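Local coordinates for uncharacterized protein (Bacteroides uniformis ATCC 8492, PDB 4Q68) that probably acts as an N-acetylmuramoyl-L-alanine amidase of the NlpC/P60 type, cleaving cell-wall peptide from the sugar with narrow specificity, at residues D6-G11 with L202-S207; A21-A26 with C41-E46; H89-W94 with A189-A194; D93-G98 with L104-G109; Q222-N227 with T231-L236. All blocks are in the same frame, centred on the assembly; numbering follows the deposited sequence.

Contact 1. Residues D6-G11 with L202-S207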
# COMPACT_ATOMS: atom_id res chain seq x y z
N ASP A 6 -4.93 16.41 -4.98
CA ASP A 6 -3.91 16.66 -3.99
C ASP A 6 -3.08 15.41 -3.69
O ASP A 6 -1.87 15.48 -3.53
CB ASP A 6 -4.54 17.20 -2.70
CG ASP A 6 -5.14 18.59 -2.86
OD1 ASP A 6 -4.90 19.28 -3.87
OD2 ASP A 6 -5.90 18.98 -1.94
N MSE A 7 -3.71 14.24 -3.61
CA MSE A 7 -2.96 12.98 -3.51
C MSE A 7 -1.98 12.85 -4.68
O MSE A 7 -0.81 12.52 -4.48
CB MSE A 7 -3.92 11.78 -3.56
CG MSE A 7 -4.61 11.44 -2.27
SE MSE A 7 -3.42 10.63 -0.96
CE MSE A 7 -2.78 9.12 -1.98
N LEU A 8 -2.46 13.10 -5.89
CA LEU A 8 -1.60 12.99 -7.07
C LEU A 8 -0.46 14.00 -7.03
O LEU A 8 0.69 13.64 -7.26
CB LEU A 8 -2.44 13.15 -8.33
CG LEU A 8 -1.64 13.17 -9.64
CD1 LEU A 8 -0.82 11.89 -9.83
CD2 LEU A 8 -2.56 13.40 -10.82
N SER A 9 -0.76 15.26 -6.74
CA SER A 9 0.30 16.25 -6.76
C SER A 9 1.31 15.98 -5.64
O SER A 9 2.50 16.16 -5.86
CB SER A 9 -0.28 17.66 -6.73
OG SER A 9 -0.98 17.91 -5.54
N ASN A 10 0.85 15.51 -4.49
CA ASN A 10 1.80 15.16 -3.44
C ASN A 10 2.65 13.94 -3.82
O ASN A 10 3.83 13.89 -3.48
CB ASN A 10 1.11 14.97 -2.09
CG ASN A 10 0.63 16.27 -1.51
OD1 ASN A 10 1.18 17.34 -1.83
ND2 ASN A 10 -0.38 16.21 -0.65
N GLY A 11 2.08 12.99 -4.55
CA GLY A 11 2.87 11.89 -5.08
C GLY A 11 3.91 12.36 -6.09
O GLY A 11 5.05 11.91 -6.06
N LEU A 202 -1.53 5.53 -15.80
CA LEU A 202 -0.17 5.24 -15.38
C LEU A 202 -0.13 5.12 -13.86
O LEU A 202 -1.12 5.37 -13.17
CB LEU A 202 0.79 6.35 -15.83
CG LEU A 202 0.72 6.78 -17.29
CD1 LEU A 202 1.77 7.83 -17.56
CD2 LEU A 202 0.88 5.59 -18.23
N LEU A 203 1.01 4.70 -13.35
CA LEU A 203 1.23 4.60 -11.92
C LEU A 203 2.44 5.44 -11.50
O LEU A 203 3.50 5.37 -12.13
CB LEU A 203 1.47 3.14 -11.53
CG LEU A 203 1.27 2.81 -10.06
CD1 LEU A 203 -0.21 2.87 -9.71
CD2 LEU A 203 1.83 1.44 -9.74
N VAL A 204 2.25 6.26 -10.47
CA VAL A 204 3.36 6.91 -9.78
C VAL A 204 3.74 5.96 -8.65
O VAL A 204 2.91 5.62 -7.81
CB VAL A 204 2.94 8.29 -9.23
CG1 VAL A 204 4.06 8.89 -8.40
CG2 VAL A 204 2.58 9.20 -10.38
N HIS A 205 4.98 5.49 -8.63
CA HIS A 205 5.36 4.45 -7.69
C HIS A 205 6.85 4.41 -7.48
O HIS A 205 7.64 4.89 -8.30
CB HIS A 205 4.84 3.09 -8.16
CG HIS A 205 5.51 2.55 -9.39
ND1 HIS A 205 6.14 1.34 -9.39
CD2 HIS A 205 5.66 3.06 -10.64
CE1 HIS A 205 6.65 1.11 -10.58
NE2 HIS A 205 6.38 2.14 -11.36
N ALA A 206 7.24 3.83 -6.35
CA ALA A 206 8.64 3.58 -6.04
C ALA A 206 9.06 2.29 -6.71
O ALA A 206 8.59 1.21 -6.34
CB ALA A 206 8.87 3.53 -4.54
N SER A 207 9.93 2.43 -7.71
CA SER A 207 10.37 1.33 -8.56
C SER A 207 11.73 0.81 -8.11
O SER A 207 12.71 1.54 -8.15
CB SER A 207 10.47 1.81 -10.01
OG SER A 207 11.16 0.85 -10.80
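Val204 projects from the strand onto the turn of helix that carries Leu8 and Gly11. Its two methyls divide the work. CG1 lies anti to the backbone N (chi1 174°) and reaches the backbone of Gly11, where Val204 CG1 comes to 3.9 Å from Gly11 O. CG2 is set beside the backbone N of Val204 and faces the Leu8 side chain. There Leu8 CD1 stands 4.4 Å from Val204 CG2, a loose apolar contact. Leu8 does not start out pointing at the strand. Its CG is anti to the backbone N (chi1 175°), and the branch that ends in CD1 brings it within range. Leu8 and Gly11 are three residues apart, so the helix places them on one flank, and Val204 spans both. The nearest CA atoms of the two segments, Gly11 CA and Val204 CA, are 6.9 Å apart. Val204 would leave room for a CB at this glycine. No hydrogen bond joins the two segments. Inside the helix, Gly11 N donates to Met7 O. On the strand, Leu203 and His205 project to the other face of the sheet, where Met223 packs on both. The N-terminal helix 2-12 thus lies against one face of the central antiparallel sheet. Phe195 of strand 188-197 touches both Leu8 and Val204. Met7 packs on Ile193 of the same strand and on Val48 and Thr52 of helix 41-53. Strand 200-207 is bonded on one edge to strand 188-197 and on the other to strand 212-215.

Contact 2. Residues A21-A26 with C41-E46; sequences AHTLEA and CTTLVE
Thr43 touches Leu24 and Thr23 with its methyl CG2 and reaches Thr23 again through a water. From CB, chi1 of 71° puts OG1 between the backbone N and the carbonyl carbon. CG2 falls anti to the carbonyl carbon and points at the loop. Thr43 OG1 is 2.9 Å from a water, and that water is 2.8 Å from Thr23 OG1. The water therefore bridges the two hydroxyls by hydrogen bonds. CG2 does the apolar work. It meets the branched end of Leu24 tip to tip: Thr43 CG2 is 3.9 Å from Leu24 CD1 and 4.1 Å from Leu24 CD2. Thr43 CG2 also lies 4.1 Å from Thr23 OG1, where the two threonine side chains slant across each other. Thr23 and Leu24 are the central residues of a type I beta turn, closed by Glu25 N bonding to His22 O. The turn presents both side chains to one helix residue. No direct hydrogen bond crosses the contact. NAG also touches Leu24 and Thr43, so the contact forms part of the surface beside the sugar. The loop that follows helix 2-12 is in this way laid against the first turn of helix 41-53. Arg75 of helix 64-75 touches both Leu24 and Thr43.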
# COMPACT_ATOMS: atom_id res chain seq x y z
N ALA A 21 15.17 -0.20 0.22
CA ALA A 21 14.43 -1.19 0.98
C ALA A 21 14.77 -1.13 2.47
O ALA A 21 15.84 -0.71 2.87
CB ALA A 21 14.74 -2.58 0.46
N HIS A 22 13.81 -1.56 3.28
CA HIS A 22 14.02 -1.82 4.71
C HIS A 22 14.28 -0.57 5.55
O HIS A 22 14.88 -0.65 6.63
CB HIS A 22 15.15 -2.85 4.94
CG HIS A 22 15.16 -3.98 3.96
ND1 HIS A 22 14.07 -4.81 3.78
CD2 HIS A 22 16.11 -4.42 3.11
CE1 HIS A 22 14.35 -5.70 2.85
NE2 HIS A 22 15.59 -5.49 2.43
N THR A 23 13.79 0.58 5.08
CA THR A 23 14.01 1.83 5.81
C THR A 23 13.35 1.87 7.19
O THR A 23 13.73 2.70 8.00
CB THR A 23 13.57 3.07 5.02
OG1 THR A 23 12.16 2.99 4.72
CG2 THR A 23 14.40 3.27 3.77
N LEU A 24 12.39 0.99 7.46
CA LEU A 24 11.70 0.97 8.76
C LEU A 24 12.29 -0.03 9.76
O LEU A 24 11.77 -0.15 10.87
CB LEU A 24 10.21 0.69 8.56
CG LEU A 24 9.49 1.59 7.55
CD1 LEU A 24 7.99 1.32 7.60
CD2 LEU A 24 9.77 3.06 7.76
N GLU A 25 13.36 -0.74 9.38
CA GLU A 25 13.78 -1.92 10.14
C GLU A 25 15.00 -1.80 11.07
O GLU A 25 15.69 -2.79 11.33
CB GLU A 25 14.03 -3.11 9.21
CG GLU A 25 12.98 -3.35 8.16
CD GLU A 25 11.57 -3.53 8.69
OE1 GLU A 25 11.36 -3.62 9.92
OE2 GLU A 25 10.63 -3.55 7.85
N ALA A 26 15.21 -0.63 11.63
CA ALA A 26 16.29 -0.48 12.60
C ALA A 26 16.14 -1.45 13.78
O ALA A 26 15.03 -1.81 14.18
CB ALA A 26 16.33 0.93 13.13
N CYS A 41 7.83 1.05 -2.04
CA CYS A 41 6.53 1.30 -2.66
C CYS A 41 5.45 1.62 -1.62
O CYS A 41 4.54 2.40 -1.91
CB CYS A 41 6.08 0.16 -3.58
SG CYS A 41 5.73 -1.40 -2.78
N THR A 42 5.56 1.03 -0.43
CA THR A 42 4.57 1.20 0.61
C THR A 42 4.84 2.48 1.40
O THR A 42 3.92 3.25 1.67
CB THR A 42 4.49 -0.06 1.47
OG1 THR A 42 4.09 -1.16 0.64
CG2 THR A 42 3.47 0.09 2.58
N THR A 43 6.10 2.73 1.78
CA THR A 43 6.34 3.95 2.53
C THR A 43 6.01 5.19 1.69
O THR A 43 5.53 6.17 2.23
CB THR A 43 7.73 4.07 3.17
OG1 THR A 43 8.73 4.27 2.18
CG2 THR A 43 8.09 2.85 4.02
N LEU A 44 6.24 5.14 0.38
CA LEU A 44 5.86 6.27 -0.47
C LEU A 44 4.37 6.57 -0.31
O LEU A 44 3.97 7.71 -0.08
CB LEU A 44 6.15 5.97 -1.94
CG LEU A 44 5.59 7.02 -2.90
CD1 LEU A 44 6.22 8.38 -2.71
CD2 LEU A 44 5.80 6.55 -4.32
N VAL A 45 3.54 5.55 -0.47
CA VAL A 45 2.10 5.75 -0.35
C VAL A 45 1.73 6.27 1.04
O VAL A 45 0.89 7.16 1.17
CB VAL A 45 1.34 4.45 -0.72
CG1 VAL A 45 -0.13 4.56 -0.35
CG2 VAL A 45 1.51 4.15 -2.20
N GLU A 46 2.33 5.71 2.07
CA GLU A 46 2.05 6.16 3.43
C GLU A 46 2.39 7.63 3.62
O GLU A 46 1.60 8.37 4.20
CB GLU A 46 2.79 5.30 4.46
CG GLU A 46 2.28 3.88 4.50
CD GLU A 46 2.89 3.04 5.59
OE1 GLU A 46 4.12 3.18 5.83
OE2 GLU A 46 2.13 2.24 6.20
O HOH W 1 10.79 5.26 3.93

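Contact 3. Residues H89-W94 with A189-A194. With NAG (2-acetamido-2-deoxy-beta-D-glucopyranose), chain B.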
# COMPACT_ATOMS: atom_id res chain seq x y z
N HIS A 89 1.73 -4.65 8.26
CA HIS A 89 2.57 -5.26 7.23
C HIS A 89 1.78 -5.75 6.03
O HIS A 89 2.23 -5.63 4.90
CB HIS A 89 3.33 -6.45 7.79
CG HIS A 89 4.24 -6.09 8.91
ND1 HIS A 89 5.38 -5.35 8.71
CD2 HIS A 89 4.16 -6.33 10.24
CE1 HIS A 89 5.97 -5.18 9.88
NE2 HIS A 89 5.25 -5.76 10.82
N TYR A 90 0.62 -6.36 6.28
CA TYR A 90 -0.19 -6.90 5.20
C TYR A 90 -1.14 -5.83 4.69
O TYR A 90 -1.87 -5.21 5.48
CB TYR A 90 -0.95 -8.13 5.64
CG TYR A 90 -0.09 -9.33 5.92
CD1 TYR A 90 0.61 -9.96 4.89
CD2 TYR A 90 -0.01 -9.88 7.19
CE1 TYR A 90 1.36 -11.09 5.13
CE2 TYR A 90 0.74 -11.03 7.43
CZ TYR A 90 1.41 -11.63 6.39
OH TYR A 90 2.11 -12.80 6.58
N ILE A 91 -1.18 -5.63 3.38
CA ILE A 91 -1.97 -4.56 2.84
C ILE A 91 -3.47 -4.77 3.05
O ILE A 91 -4.19 -3.81 3.27
CB ILE A 91 -1.56 -4.24 1.40
CG1 ILE A 91 -0.07 -3.86 1.35
CG2 ILE A 91 -2.43 -3.12 0.82
CD1 ILE A 91 0.37 -2.80 2.37
N ALA A 92 -3.96 -6.01 3.09
CA ALA A 92 -5.38 -6.20 3.42
C ALA A 92 -5.67 -5.59 4.79
O ALA A 92 -6.73 -5.00 5.01
CB ALA A 92 -5.76 -7.67 3.42
N ASP A 93 -4.74 -5.76 5.73
CA ASP A 93 -4.89 -5.26 7.10
C ASP A 93 -4.78 -3.73 7.14
O ASP A 93 -5.55 -3.05 7.82
CB ASP A 93 -3.80 -5.91 7.95
CG ASP A 93 -4.13 -6.00 9.44
OD1 ASP A 93 -5.27 -5.70 9.87
OD2 ASP A 93 -3.21 -6.43 10.16
N TRP A 94 -3.83 -3.20 6.37
CA TRP A 94 -3.63 -1.76 6.18
C TRP A 94 -4.91 -1.11 5.63
O TRP A 94 -5.33 -0.06 6.12
CB TRP A 94 -2.44 -1.60 5.24
CG TRP A 94 -1.87 -0.23 5.03
CD1 TRP A 94 -0.78 0.29 5.67
CD2 TRP A 94 -2.26 0.73 4.04
NE1 TRP A 94 -0.48 1.52 5.16
CE2 TRP A 94 -1.36 1.81 4.15
CE3 TRP A 94 -3.25 0.77 3.06
CZ2 TRP A 94 -1.45 2.93 3.32
CZ3 TRP A 94 -3.33 1.88 2.23
CH2 TRP A 94 -2.43 2.95 2.38
N ALA A 189 1.53 -7.34 -3.58
CA ALA A 189 2.97 -7.31 -3.86
C ALA A 189 3.55 -5.92 -4.10
O ALA A 189 4.75 -5.76 -4.02
CB ALA A 189 3.29 -8.16 -5.07
N HIS A 190 2.74 -4.92 -4.44
CA HIS A 190 3.26 -3.61 -4.86
C HIS A 190 2.13 -2.61 -4.71
O HIS A 190 0.96 -2.99 -4.66
CB HIS A 190 3.74 -3.69 -6.32
CG HIS A 190 4.64 -2.58 -6.73
ND1 HIS A 190 5.97 -2.53 -6.36
CD2 HIS A 190 4.42 -1.50 -7.50
CE1 HIS A 190 6.52 -1.45 -6.88
NE2 HIS A 190 5.61 -0.82 -7.58
N MSE A 191 2.49 -1.33 -4.60
CA MSE A 191 1.51 -0.24 -4.50
C MSE A 191 1.98 0.97 -5.27
O MSE A 191 3.17 1.12 -5.55
CB MSE A 191 1.34 0.20 -3.05
CG MSE A 191 1.04 -0.89 -2.07
SE MSE A 191 0.61 -0.19 -0.32
CE MSE A 191 -1.18 0.40 -0.64
N GLY A 192 1.04 1.85 -5.60
CA GLY A 192 1.36 3.13 -6.17
C GLY A 192 0.12 4.01 -6.20
O GLY A 192 -0.90 3.70 -5.60
N ILE A 193 0.26 5.14 -6.89
CA ILE A 193 -0.78 6.17 -6.99
C ILE A 193 -1.21 6.30 -8.45
O ILE A 193 -0.37 6.43 -9.34
CB ILE A 193 -0.23 7.52 -6.46
CG1 ILE A 193 0.30 7.38 -5.02
CG2 ILE A 193 -1.28 8.61 -6.55
CD1 ILE A 193 -0.75 7.00 -4.02
N ALA A 194 -2.52 6.28 -8.70
CA ALA A 194 -3.05 6.40 -10.04
C ALA A 194 -2.82 7.79 -10.64
O ALA A 194 -3.06 8.79 -9.98
CB ALA A 194 -4.54 6.12 -10.02
C1 NAG B . 5.88 -4.21 3.18
C2 NAG B . 6.16 -5.14 4.35
C3 NAG B . 6.17 -4.39 5.67
C4 NAG B . 6.95 -3.08 5.58
C5 NAG B . 6.60 -2.29 4.32
C6 NAG B . 7.49 -1.06 4.21
C7 NAG B . 5.56 -7.51 4.09
C8 NAG B . 4.52 -8.57 4.21
N2 NAG B . 5.22 -6.26 4.39
O1 NAG B . 6.05 -4.93 2.00
O3 NAG B . 6.81 -5.20 6.62
O4 NAG B . 6.74 -2.29 6.73
O5 NAG B . 6.77 -3.12 3.18
O6 NAG B . 8.84 -1.44 4.14
O7 NAG B . 6.68 -7.85 3.72
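Met191 is the strand residue that touches Ile91 and Trp94. Ahead of the strand's contact, His89 ND1 of the other segment donates a bond to NAG O3, which meets the imidazole at its edge. The modelled 2.5 Å between His89 ND1 and NAG O3 is unusually short, and its exact length is doubtful. His89 NE2 bonds to Tyr84 O. With an alanine at His89, NAG O3 is likely to be left without this donor and Tyr84 O without its imidazole partner. Along the strand, Ala189 and His190 turn their CB atoms away from the helix. In the conformer described, His190 NE2 is hydrogen-bonded to His205 ND1, and Cys41 packs against the His190 ring. This grouping is consistent with the Cys-His-His site of NlpC/P60 enzymes. Met191, modelled as selenomethionine in two conformers, faces the helix. In the one described, Met191 SE lies 3.8 Å from Ile91 CD1. The chain bends at its last torsion (chi3 77°) and lays CE over one face of the Trp94 ring. Met191 CE is 4.3 Å from the centroid of the six-membered ring of Trp94, a CH-pi contact. The selenium sits farther above the same face, almost on the ring normal, in a Met-aromatic contact. Met191 CE also comes to 4.0 Å from Ile91 CG2, so the methyl touches both helix side chains. Trp94 NE1 bonds to Glu46 OE2, which should fix the turn of the indole. Beyond Met191, the backbone of Gly192 bonds to Ile177 of strand 176-181 and that of Ile193 to Val204 of strand 200-207. Helix 91-100 covers this strand from its first turn, and Val45 of helix 41-53 touches both Trp94 and Met191.

Contact 4. Residues D93-G98 with L104-G109; sequences DWINNG and LQDVTG
Leu104 N bonds back to Gly98 O as the chain passes from helix 91-100 to strand 104-106; the axis of the strand runs at 116° to that of segment 93-98 and passes 7.8 Å from it. Leu104 N lies 3.1 Å from Gly98 O, with an angle of 148° at the hydrogen. The N-H comes from well above the carbonyl plane of Gly98. Leu104 then points at the helix. Its CG is anti to the carbonyl carbon (chi1 -68°), and Leu104 CD1 lies against Gly98, 3.9 Å from Gly98 CA. A CB on Gly98 would collide with that methyl. CD1 also meets the indole: Leu104 CD1 is 3.8 Å from Trp94 CZ3, and the two side chains cross at about a right angle. Strand 104-106 pairs antiparallel with strand 230-238, so this helix-to-strand connection leads helix 91-100 into the main sheet. Asp106 closes the strand and is the N-cap of the next helix: Asp106 OD1 accepts from Gly109 N at 2.9 Å, approached from above the carboxylate plane. The other oxygen, Asp106 OD2, makes a salt bridge to Arg234 and lies 4.4 Å from Ile95 CG2. Ile95 itself packs on Arg234 and Leu236 of that strand.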
# COMPACT_ATOMS: atom_id res chain seq x y z
N ASP A 93 -4.74 -5.76 5.73
CA ASP A 93 -4.89 -5.26 7.10
C ASP A 93 -4.78 -3.73 7.14
O ASP A 93 -5.55 -3.05 7.82
CB ASP A 93 -3.80 -5.91 7.95
CG ASP A 93 -4.13 -6.00 9.44
OD1 ASP A 93 -5.27 -5.70 9.87
OD2 ASP A 93 -3.21 -6.43 10.16
N TRP A 94 -3.83 -3.20 6.37
CA TRP A 94 -3.63 -1.76 6.18
C TRP A 94 -4.91 -1.11 5.63
O TRP A 94 -5.33 -0.06 6.12
CB TRP A 94 -2.44 -1.60 5.24
CG TRP A 94 -1.87 -0.23 5.03
CD1 TRP A 94 -0.78 0.29 5.67
CD2 TRP A 94 -2.26 0.73 4.04
NE1 TRP A 94 -0.48 1.52 5.16
CE2 TRP A 94 -1.36 1.81 4.15
CE3 TRP A 94 -3.25 0.77 3.06
CZ2 TRP A 94 -1.45 2.93 3.32
CZ3 TRP A 94 -3.33 1.88 2.23
CH2 TRP A 94 -2.43 2.95 2.38
N ILE A 95 -5.52 -1.75 4.64
CA ILE A 95 -6.77 -1.27 4.07
C ILE A 95 -7.86 -1.30 5.13
O ILE A 95 -8.58 -0.32 5.31
CB ILE A 95 -7.16 -2.13 2.85
CG1 ILE A 95 -6.19 -1.88 1.70
CG2 ILE A 95 -8.62 -1.84 2.44
CD1 ILE A 95 -6.28 -2.91 0.59
N ASN A 96 -8.00 -2.41 5.84
CA ASN A 96 -9.05 -2.52 6.85
C ASN A 96 -8.90 -1.44 7.91
O ASN A 96 -9.88 -0.88 8.38
CB ASN A 96 -9.02 -3.90 7.52
CG ASN A 96 -9.40 -5.01 6.58
OD1 ASN A 96 -9.93 -4.77 5.50
ND2 ASN A 96 -9.11 -6.24 6.98
N ASN A 97 -7.67 -1.15 8.31
CA ASN A 97 -7.40 -0.10 9.28
C ASN A 97 -7.92 1.25 8.78
O ASN A 97 -8.55 1.99 9.53
CB ASN A 97 -5.90 -0.05 9.56
CG ASN A 97 -5.51 1.06 10.51
OD1 ASN A 97 -5.90 1.06 11.68
ND2 ASN A 97 -4.73 2.01 10.02
N GLY A 98 -7.64 1.58 7.53
CA GLY A 98 -8.10 2.84 6.96
C GLY A 98 -9.60 2.90 6.79
O GLY A 98 -10.20 3.95 7.02
N LEU A 104 -9.97 5.77 4.55
CA LEU A 104 -9.96 5.12 3.25
C LEU A 104 -11.35 4.60 2.90
O LEU A 104 -12.09 4.14 3.76
CB LEU A 104 -9.03 3.91 3.21
CG LEU A 104 -7.53 4.13 3.30
CD1 LEU A 104 -6.82 2.78 3.29
CD2 LEU A 104 -7.02 5.00 2.17
N GLN A 105 -11.63 4.64 1.60
CA GLN A 105 -12.76 3.95 1.00
C GLN A 105 -12.23 2.85 0.10
O GLN A 105 -11.25 3.04 -0.62
CB GLN A 105 -13.60 4.90 0.15
CG GLN A 105 -14.38 5.88 0.95
CD GLN A 105 -14.95 7.02 0.14
OE1 GLN A 105 -14.47 7.33 -0.95
NE2 GLN A 105 -15.98 7.66 0.67
N ASP A 106 -12.89 1.70 0.15
CA ASP A 106 -12.56 0.54 -0.68
C ASP A 106 -13.37 0.66 -1.97
O ASP A 106 -14.54 0.29 -2.04
CB ASP A 106 -12.83 -0.74 0.10
CG ASP A 106 -12.35 -1.98 -0.62
OD1 ASP A 106 -12.17 -1.90 -1.85
OD2 ASP A 106 -12.14 -3.01 0.07
N VAL A 107 -12.74 1.22 -2.99
CA VAL A 107 -13.42 1.51 -4.25
C VAL A 107 -13.72 0.23 -5.02
O VAL A 107 -14.84 0.06 -5.51
CB VAL A 107 -12.61 2.49 -5.11
CG1 VAL A 107 -13.31 2.80 -6.40
CG2 VAL A 107 -12.32 3.77 -4.35
N THR A 108 -12.75 -0.67 -5.15
CA THR A 108 -13.03 -1.96 -5.78
C THR A 108 -14.15 -2.71 -5.03
O THR A 108 -14.92 -3.43 -5.66
CB THR A 108 -11.76 -2.84 -5.93
OG1 THR A 108 -10.76 -2.44 -4.99
CG2 THR A 108 -11.19 -2.72 -7.32
N GLY A 109 -14.25 -2.51 -3.71
CA GLY A 109 -15.35 -3.09 -2.93
C GLY A 109 -16.72 -2.75 -3.49
O GLY A 109 -17.63 -3.57 -3.44

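Contact 5. Residues Q222-N227 with T231-L236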
# COMPACT_ATOMS: atom_id res chain seq x y z
N GLN A 222 -0.33 -2.65 -18.58
CA GLN A 222 0.86 -3.33 -19.10
C GLN A 222 1.76 -3.80 -17.97
O GLN A 222 2.35 -4.88 -18.05
CB GLN A 222 1.64 -2.40 -20.05
CG GLN A 222 2.77 -3.09 -20.80
CD GLN A 222 2.29 -4.09 -21.79
OE1 GLN A 222 2.79 -5.23 -21.84
NE2 GLN A 222 1.33 -3.70 -22.60
N MSE A 223 1.92 -2.99 -16.94
CA MSE A 223 2.69 -3.41 -15.76
C MSE A 223 2.15 -4.73 -15.24
O MSE A 223 2.91 -5.65 -14.91
CB MSE A 223 2.59 -2.38 -14.65
CG MSE A 223 3.26 -1.05 -14.95
SE MSE A 223 3.05 0.22 -13.49
CE MSE A 223 3.94 -0.79 -12.08
N LEU A 224 0.83 -4.84 -15.16
CA LEU A 224 0.21 -6.08 -14.69
C LEU A 224 0.47 -7.23 -15.66
O LEU A 224 0.84 -8.32 -15.25
CB LEU A 224 -1.29 -5.87 -14.46
CG LEU A 224 -1.68 -4.79 -13.45
CD1 LEU A 224 -3.17 -4.57 -13.45
CD2 LEU A 224 -1.23 -5.15 -12.04
N LYS A 225 0.29 -6.99 -16.95
CA LYS A 225 0.51 -8.02 -17.96
C LYS A 225 1.93 -8.58 -17.88
O LYS A 225 2.14 -9.78 -18.08
CB LYS A 225 0.23 -7.41 -19.35
CG LYS A 225 0.04 -8.39 -20.48
CD LYS A 225 -0.46 -7.69 -21.74
CE LYS A 225 -0.54 -8.63 -22.94
NZ LYS A 225 -1.43 -8.10 -24.00
N ASP A 226 2.89 -7.70 -17.63
CA ASP A 226 4.31 -8.07 -17.65
C ASP A 226 4.80 -8.89 -16.47
O ASP A 226 5.94 -9.36 -16.50
CB ASP A 226 5.17 -6.81 -17.75
CG ASP A 226 5.03 -6.10 -19.08
OD1 ASP A 226 4.53 -6.71 -20.06
OD2 ASP A 226 5.42 -4.92 -19.14
N ASN A 227 3.99 -9.04 -15.43
CA ASN A 227 4.37 -9.86 -14.28
C ASN A 227 3.33 -10.94 -14.09
O ASN A 227 2.20 -10.67 -13.72
CB ASN A 227 4.52 -9.02 -13.01
CG ASN A 227 5.15 -9.81 -11.88
OD1 ASN A 227 4.95 -11.02 -11.75
ND2 ASN A 227 5.93 -9.13 -11.05
N THR A 231 -1.92 -10.31 -10.32
CA THR A 231 -3.19 -10.81 -10.78
C THR A 231 -4.24 -9.73 -11.02
O THR A 231 -5.26 -9.99 -11.66
CB THR A 231 -3.76 -11.81 -9.78
OG1 THR A 231 -3.80 -11.18 -8.50
CG2 THR A 231 -2.90 -13.06 -9.72
N GLY A 232 -4.02 -8.53 -10.49
CA GLY A 232 -5.06 -7.52 -10.52
C GLY A 232 -4.76 -6.42 -9.54
O GLY A 232 -3.61 -6.28 -9.10
N ILE A 233 -5.79 -5.63 -9.23
CA ILE A 233 -5.62 -4.51 -8.31
C ILE A 233 -6.80 -4.38 -7.36
O ILE A 233 -7.94 -4.71 -7.71
CB ILE A 233 -5.41 -3.15 -9.05
CG1 ILE A 233 -6.59 -2.79 -9.96
CG2 ILE A 233 -4.10 -3.18 -9.82
CD1 ILE A 233 -6.48 -1.43 -10.62
N ARG A 234 -6.50 -3.86 -6.18
CA ARG A 234 -7.47 -3.21 -5.32
C ARG A 234 -7.25 -1.71 -5.46
O ARG A 234 -6.12 -1.25 -5.61
CB ARG A 234 -7.32 -3.66 -3.86
CG ARG A 234 -7.57 -5.15 -3.67
CD ARG A 234 -7.46 -5.62 -2.25
NE ARG A 234 -8.55 -5.08 -1.43
CZ ARG A 234 -8.75 -5.36 -0.15
NH1 ARG A 234 -7.92 -6.12 0.52
NH2 ARG A 234 -9.80 -4.86 0.49
N VAL A 235 -8.35 -0.96 -5.42
CA VAL A 235 -8.34 0.48 -5.58
C VAL A 235 -8.94 1.09 -4.32
O VAL A 235 -10.08 0.78 -3.95
CB VAL A 235 -9.16 0.91 -6.82
CG1 VAL A 235 -9.18 2.42 -6.96
CG2 VAL A 235 -8.62 0.25 -8.08
N LEU A 236 -8.14 1.93 -3.66
CA LEU A 236 -8.53 2.59 -2.42
C LEU A 236 -8.51 4.09 -2.64
O LEU A 236 -7.78 4.59 -3.50
CB LEU A 236 -7.59 2.24 -1.26
CG LEU A 236 -7.38 0.77 -0.91
CD1 LEU A 236 -8.68 -0.00 -0.83
CD2 LEU A 236 -6.39 0.08 -1.86
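Leu224 of helix 220-225 faces Gly232 of the strand, with 6.9 Å between Leu224 CA and Gly232 CA. The chain turns sharply between them, with Asn227 N bonding to Leu224 O. Leu224 CG lies anti to the carbonyl carbon (chi1 -59°), and its two methyls spread over the strand. Leu224 CD2 rests 3.9 Å from Gly232 O, a van der Waals contact with the backbone. Leu224 CD1 reaches Ile233 and lies 4.0 Å from Ile233 CG2. Ile233 CG2 is also 4.1 Å from Leu224 CD2, so this methyl is met by both prongs of the leucine. The two side chains cross at about a right angle. Gly232 has no side chain, and its carbonyl is what Leu224 meets. No hydrogen bond crosses between the segments. Leu224 O also accepts from Lys160 NZ. Helix 220-225 is thereby packed on the strand that follows it. Leu224 reaches Ile179 of strand 176-181 as well, and Ile233 touches Ile177 there. Met223, on another side of the helix, covers Leu203 and His205 of strand 200-207. Strand 230-238 is bonded to strands 176-181 and 158-159, and Arg234 and Leu236 face Ile95 of helix 91-100.

How the contacts relate
The chain begins in helix 2-12, and contact 1 closes the longest loop, returning from strand 200-207 to that helix. Contacts 2, 3 and 4 all nest inside it. Contact 2 is a short closure between the loop after helix 2-12 and helix 41-53. Contacts 3 and 4 start from helix 91-100 and share Asp93 and Trp94. Contact 4 returns at once to strand 104-106, whereas contact 3 waits until strand 188-197. Contact 5 closes after contact 1, between helix 220-225 and strand 230-238. In the main sheet, the strands of contacts 1 and 3 are neighbours, and strand 104-106 of contact 4 pairs with strand 230-238 of contact 5. Trp94 links contact 2 to contacts 3 and 4.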